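Possible glutathione S-transferase (PDB 3M8N) probably acts as a glutathione S-transferase, joining the thiol of glutathione to electrophilic substrates. Local coordinates at residues V34-R38 and G39-T43; M97-Q101 and H102-P106. One frame throughout, in Å; residues are numbered along the deposited sequence.

Interaction 1: V34-R38 and G39-T43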
loop_
_atom_site.group_PDB
_atom_site.type_symbol
_atom_site.label_atom_id
_atom_site.label_comp_id
_atom_site.label_asym_id
_atom_site.label_seq_id
_atom_site.Cartn_x
_atom_site.Cartn_y
_atom_site.Cartn_z
ATOM N N VAL A 34 5.976 21.739 -2.996
ATOM C CA VAL A 34 5.433 21.807 -1.646
ATOM C C VAL A 34 6.500 21.287 -0.724
ATOM O O VAL A 34 6.784 20.121 -0.765
ATOM C CB VAL A 34 4.137 20.943 -1.425
ATOM C CG1 VAL A 34 3.658 21.063 0.036
ATOM C CG2 VAL A 34 3.005 21.364 -2.337
ATOM N N ASP A 35 7.081 22.132 0.125
ATOM C CA ASP A 35 8.108 21.673 1.051
ATOM C C ASP A 35 7.652 21.231 2.475
ATOM O O ASP A 35 7.505 22.046 3.383
ATOM C CB ASP A 35 9.244 22.690 1.130
ATOM C CG ASP A 35 10.415 22.166 1.888
ATOM O OD1 ASP A 35 10.373 21.004 2.330
ATOM O OD2 ASP A 35 11.372 22.917 2.063
ATOM N N ILE A 36 7.508 19.920 2.655
ATOM C CA ILE A 36 7.081 19.296 3.917
ATOM C C ILE A 36 7.815 19.836 5.133
ATOM O O ILE A 36 7.216 20.069 6.181
ATOM C CB ILE A 36 7.239 17.742 3.830
ATOM C CG1 ILE A 36 6.164 17.192 2.898
ATOM C CG2 ILE A 36 7.164 17.068 5.158
ATOM C CD1 ILE A 36 5.087 18.197 2.522
ATOM N N LEU A 37 9.107 20.038 4.949
ATOM C CA LEU A 37 9.998 20.414 6.013
ATOM C C LEU A 37 9.801 21.837 6.423
ATOM O O LEU A 37 10.202 22.198 7.483
ATOM C CB LEU A 37 11.459 20.183 5.626
ATOM C CG LEU A 37 11.908 18.766 5.299
ATOM C CD1 LEU A 37 13.339 18.843 4.854
ATOM C CD2 LEU A 37 11.747 17.831 6.488
ATOM N N ARG A 38 9.171 22.643 5.600
ATOM C CA ARG A 38 8.808 23.972 6.025
ATOM C C ARG A 38 7.298 24.147 6.347
ATOM O O ARG A 38 6.751 25.268 6.327
ATOM C CB ARG A 38 9.290 24.965 4.984
ATOM C CG ARG A 38 10.737 24.853 4.734
ATOM C CD ARG A 38 11.015 25.400 3.338
ATOM N NE ARG A 38 11.445 26.796 3.374
ATOM C CZ ARG A 38 12.721 27.199 3.423
ATOM N NH1 ARG A 38 13.735 26.309 3.430
ATOM N NH2 ARG A 38 12.977 28.514 3.478
ATOM N N GLY A 39 6.638 23.025 6.628
ATOM C CA GLY A 39 5.238 22.983 7.046
ATOM C C GLY A 39 4.239 23.348 5.982
ATOM O O GLY A 39 3.107 23.640 6.291
ATOM N N GLU A 40 4.666 23.299 4.725
ATOM C CA GLU A 40 3.944 23.879 3.634
ATOM C C GLU A 40 2.763 23.053 3.210
ATOM O O GLU A 40 1.865 23.575 2.528
ATOM C CB GLU A 40 4.863 24.041 2.445
ATOM C CG GLU A 40 5.909 25.067 2.647
ATOM C CD GLU A 40 6.676 25.404 1.363
ATOM O OE1 GLU A 40 6.487 24.703 0.344
ATOM O OE2 GLU A 40 7.482 26.373 1.390
ATOM N N SER A 41 2.744 21.784 3.573
ATOM C CA SER A 41 1.544 21.019 3.377
ATOM C C SER A 41 0.478 21.224 4.484
ATOM O O SER A 41 -0.600 20.618 4.425
ATOM C CB SER A 41 1.869 19.550 3.229
ATOM O OG SER A 41 2.555 19.084 4.353
ATOM N N ARG A 42 0.730 22.077 5.476
ATOM C CA ARG A 42 -0.188 22.164 6.630
ATOM C C ARG A 42 -0.922 23.468 6.708
ATOM O O ARG A 42 -1.586 23.736 7.687
ATOM C CB ARG A 42 0.508 21.930 7.975
ATOM C CG ARG A 42 1.021 20.535 8.229
ATOM C CD ARG A 42 0.848 20.149 9.699
ATOM N NE ARG A 42 2.057 20.307 10.509
ATOM C CZ ARG A 42 2.183 21.080 11.592
ATOM N NH1 ARG A 42 1.163 21.800 12.048
ATOM N NH2 ARG A 42 3.345 21.107 12.241
ATOM N N THR A 43 -0.786 24.280 5.684
ATOM C CA THR A 43 -1.456 25.539 5.621
ATOM C C THR A 43 -2.940 25.344 5.300
ATOM O O THR A 43 -3.335 24.338 4.693
ATOM C CB THR A 43 -0.831 26.399 4.547
ATOM O OG1 THR A 43 -0.984 25.737 3.300
ATOM C CG2 THR A 43 0.635 26.582 4.794
#
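Glu40 reaches back with its carboxylate to the backbone of Asp35 in a tight loop of the thioredoxin-like N-terminal domain. The loop leaves strand 29-33 and leads to helix 44-47. Asp35 N donates to Glu40 OE1 over 2.6 Å, and the bond is nearly straight at 171°. The donor comes from above the carboxylate plane, 48° out of it. CG of Glu40 lies anti to its own carbonyl carbon (chi1 -69°) and the chain runs extended beyond it, which carries the carboxylate alongside Asp35. In return Glu40 N makes a weak bond to Asp35 O. The pair thus closes a small ring of backbone and side chain. Arg38 and Glu40 lie side by side and point the same way. Arg38 NE stays 4.5 Å from Glu40 OE2, too far for a salt bridge, though the opposite charges probably attract.

The turn before Glu40 is fixed by further bonds. Asp35 OD1 accepts from Leu37 N at 3.1 Å, an Asx turn at the start of the short 3-10 segment. Arg38 N bonds to Asp35 O, and Gly39 N to Ile36 O at 3.0 Å. Gly39 has a positive phi, which favours glycine, and it opens a type I turn to Arg42.

Outside the loop, Val55 packs on Val34, Ile36 and Ser41. Phe46 of helix 44-47 touches Val34 and Ser41. Leu37 reaches Phe113 and Leu117 of helix 87-117. On the apolar side, CG1 of Val34 lies 4.0 Å from CB of Ser41, and CD1 of Ile36 lies 3.6 Å from the same CB.

Interaction 2: M97-Q101 and H102-P106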
loop_
_atom_site.group_PDB
_atom_site.type_symbol
_atom_site.label_atom_id
_atom_site.label_comp_id
_atom_site.label_asym_id
_atom_site.label_seq_id
_atom_site.Cartn_x
_atom_site.Cartn_y
_atom_site.Cartn_z
HETATM N N MSE A 97 3.407 -3.458 -4.720
HETATM C CA MSE A 97 3.188 -2.112 -4.183
HETATM C C MSE A 97 2.631 -2.049 -2.767
HETATM O O MSE A 97 2.956 -1.128 -2.025
HETATM C CB MSE A 97 2.238 -1.350 -5.089
HETATM C CG MSE A 97 2.685 -1.359 -6.466
HETATM SE SE MSE A 97 1.623 -0.297 -7.725
HETATM C CE MSE A 97 2.216 1.270 -7.110
ATOM N N PHE A 98 1.750 -2.978 -2.410
ATOM C CA PHE A 98 1.333 -3.093 -1.029
ATOM C C PHE A 98 2.487 -3.511 -0.143
ATOM O O PHE A 98 2.620 -2.975 0.930
ATOM C CB PHE A 98 0.113 -3.990 -0.865
ATOM C CG PHE A 98 -1.175 -3.299 -1.245
ATOM C CD1 PHE A 98 -1.595 -2.185 -0.553
ATOM C CD2 PHE A 98 -1.920 -3.711 -2.350
ATOM C CE1 PHE A 98 -2.796 -1.515 -0.886
ATOM C CE2 PHE A 98 -3.078 -3.015 -2.734
ATOM C CZ PHE A 98 -3.519 -1.926 -1.957
ATOM N N PHE A 99 3.353 -4.395 -0.639
ATOM C CA PHE A 99 4.577 -4.764 0.042
ATOM C C PHE A 99 5.441 -3.591 0.227
ATOM O O PHE A 99 5.928 -3.420 1.299
ATOM C CB PHE A 99 5.307 -5.841 -0.722
ATOM C CG PHE A 99 6.721 -6.133 -0.232
ATOM C CD1 PHE A 99 6.961 -7.080 0.734
ATOM C CD2 PHE A 99 7.819 -5.523 -0.829
ATOM C CE1 PHE A 99 8.280 -7.357 1.121
ATOM C CE2 PHE A 99 9.106 -5.822 -0.426
ATOM C CZ PHE A 99 9.325 -6.713 0.530
ATOM N N GLU A 100 5.625 -2.762 -0.779
ATOM C CA GLU A 100 6.425 -1.544 -0.606
ATOM C C GLU A 100 5.837 -0.673 0.470
ATOM O O GLU A 100 6.550 -0.135 1.253
ATOM C CB GLU A 100 6.547 -0.766 -1.916
ATOM C CG GLU A 100 7.468 0.446 -1.913
ATOM C CD GLU A 100 6.821 1.801 -1.510
ATOM O OE1 GLU A 100 5.624 1.906 -1.235
ATOM O OE2 GLU A 100 7.515 2.821 -1.415
ATOM N N GLN A 101 4.529 -0.558 0.540
ATOM C CA GLN A 101 3.839 0.293 1.551
ATOM C C GLN A 101 4.050 -0.080 3.043
ATOM O O GLN A 101 4.271 0.796 3.836
ATOM C CB GLN A 101 2.322 0.413 1.213
ATOM C CG GLN A 101 1.621 1.790 1.438
ATOM C CD GLN A 101 2.470 2.978 1.120
ATOM O OE1 GLN A 101 2.742 3.780 1.995
ATOM N NE2 GLN A 101 2.960 3.079 -0.121
ATOM N N HIS A 102 3.990 -1.361 3.408
ATOM C CA HIS A 102 4.255 -1.782 4.797
ATOM C C HIS A 102 5.692 -2.215 5.136
ATOM O O HIS A 102 6.049 -2.160 6.266
ATOM C CB HIS A 102 3.276 -2.864 5.258
ATOM C CG HIS A 102 3.535 -4.202 4.656
ATOM N ND1 HIS A 102 4.360 -5.129 5.243
ATOM C CD2 HIS A 102 3.046 -4.786 3.541
ATOM C CE1 HIS A 102 4.410 -6.210 4.485
ATOM N NE2 HIS A 102 3.629 -6.025 3.438
ATOM N N ALA A 103 6.496 -2.593 4.143
ATOM C CA ALA A 103 7.879 -3.041 4.346
ATOM C C ALA A 103 8.995 -2.079 3.986
ATOM O O ALA A 103 9.947 -2.029 4.685
ATOM C CB ALA A 103 8.117 -4.396 3.718
ATOM N N LEU A 104 8.881 -1.282 2.933
ATOM C CA LEU A 104 9.925 -0.274 2.559
ATOM C C LEU A 104 9.764 1.130 3.096
ATOM O O LEU A 104 10.725 1.683 3.669
ATOM C CB LEU A 104 10.124 -0.139 1.040
ATOM C CG LEU A 104 11.329 -0.804 0.425
ATOM C CD1 LEU A 104 11.286 -2.281 0.707
ATOM C CD2 LEU A 104 11.286 -0.579 -1.013
ATOM N N GLU A 105 8.588 1.721 2.850
ATOM C CA GLU A 105 8.253 3.024 3.337
ATOM C C GLU A 105 8.548 3.178 4.814
ATOM O O GLU A 105 9.293 4.050 5.163
ATOM C CB GLU A 105 6.778 3.302 3.079
ATOM C CG GLU A 105 6.147 4.473 3.918
ATOM C CD GLU A 105 5.985 5.751 3.100
ATOM O OE1 GLU A 105 5.761 5.624 1.894
ATOM O OE2 GLU A 105 6.068 6.870 3.645
ATOM N N PRO A 106 7.987 2.312 5.676
ATOM C CA PRO A 106 8.187 2.488 7.108
ATOM C C PRO A 106 9.614 2.268 7.655
ATOM O O PRO A 106 9.890 2.624 8.789
ATOM C CB PRO A 106 7.257 1.445 7.712
ATOM C CG PRO A 106 6.376 1.057 6.600
ATOM C CD PRO A 106 7.203 1.101 5.432
#
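The Phe99 ring carries CB of Ala103 over one face, one helical turn on. This CH-pi contact places Ala103 CB 4.1 Å from the ring centroid, 17° off the ring normal. CD1 of Leu104 approaches the same ring obliquely. The His102 ring has the carbonyl oxygen of Phe99 over one face, offset toward the rim. Its CD2 comes within 3.2 Å of Phe98 O. CG of His102 sits between its backbone N and carbonyl carbon (chi1 73°), which folds the ring back along the preceding turn. NE2 of His102 is hydrogen-bonded to Glu68 of the second subunit, and Phe98 stacks on Phe98 of that subunit. Replacing this histidine by an alanine would probably cost Glu68 of the second subunit this hydrogen bond and open a gap beside the carbonyls of Phe98 and Phe99.

The backbone widens at this point. His102 N bonds to Phe98 O and Ala103 N to Phe99 O, as in a regular alpha helix. Glu100 O then takes two donors, Leu104 N at 3.1 Å and Glu105 N at 3.2 Å. The second bond is the straighter, at 171°, and marks a pi-type turn. Pro106 has no N-H to give, and its CD rests 3.4 Å from Gln101 O. The helix kinks there.

Glu100 forms a salt bridge with Lys17, and Glu105 OE1 accepts from Asn14. This is the long helix 87-117 of the all-helical C-terminal domain. Helix 129-146 packs against Phe99 and Leu104, helix 160-169 against Glu100 and Leu104, and helix 69-77 of the N-terminal domain against Gln101.

In the fold
The two interactions belong to the two domains of the glutathione transferase fold. Interaction 1 shapes a loop of the thioredoxin-like domain. Interaction 2 is a kinked turn of helix 87-117 in the helical domain. Their centres are 23 Å apart and their nearest atoms about 10 Å, so they do not touch. Helix 87-117 still links them: it holds residues 97-106 and meets the 34-38 loop farther along its length. Polar side chains of 97-106 also bond across to the N-terminal domain. Interaction 2 lies at the subunit interface, whereas the second subunit does not touch interaction 1. In this family glutathione generally binds in the cleft between the domains.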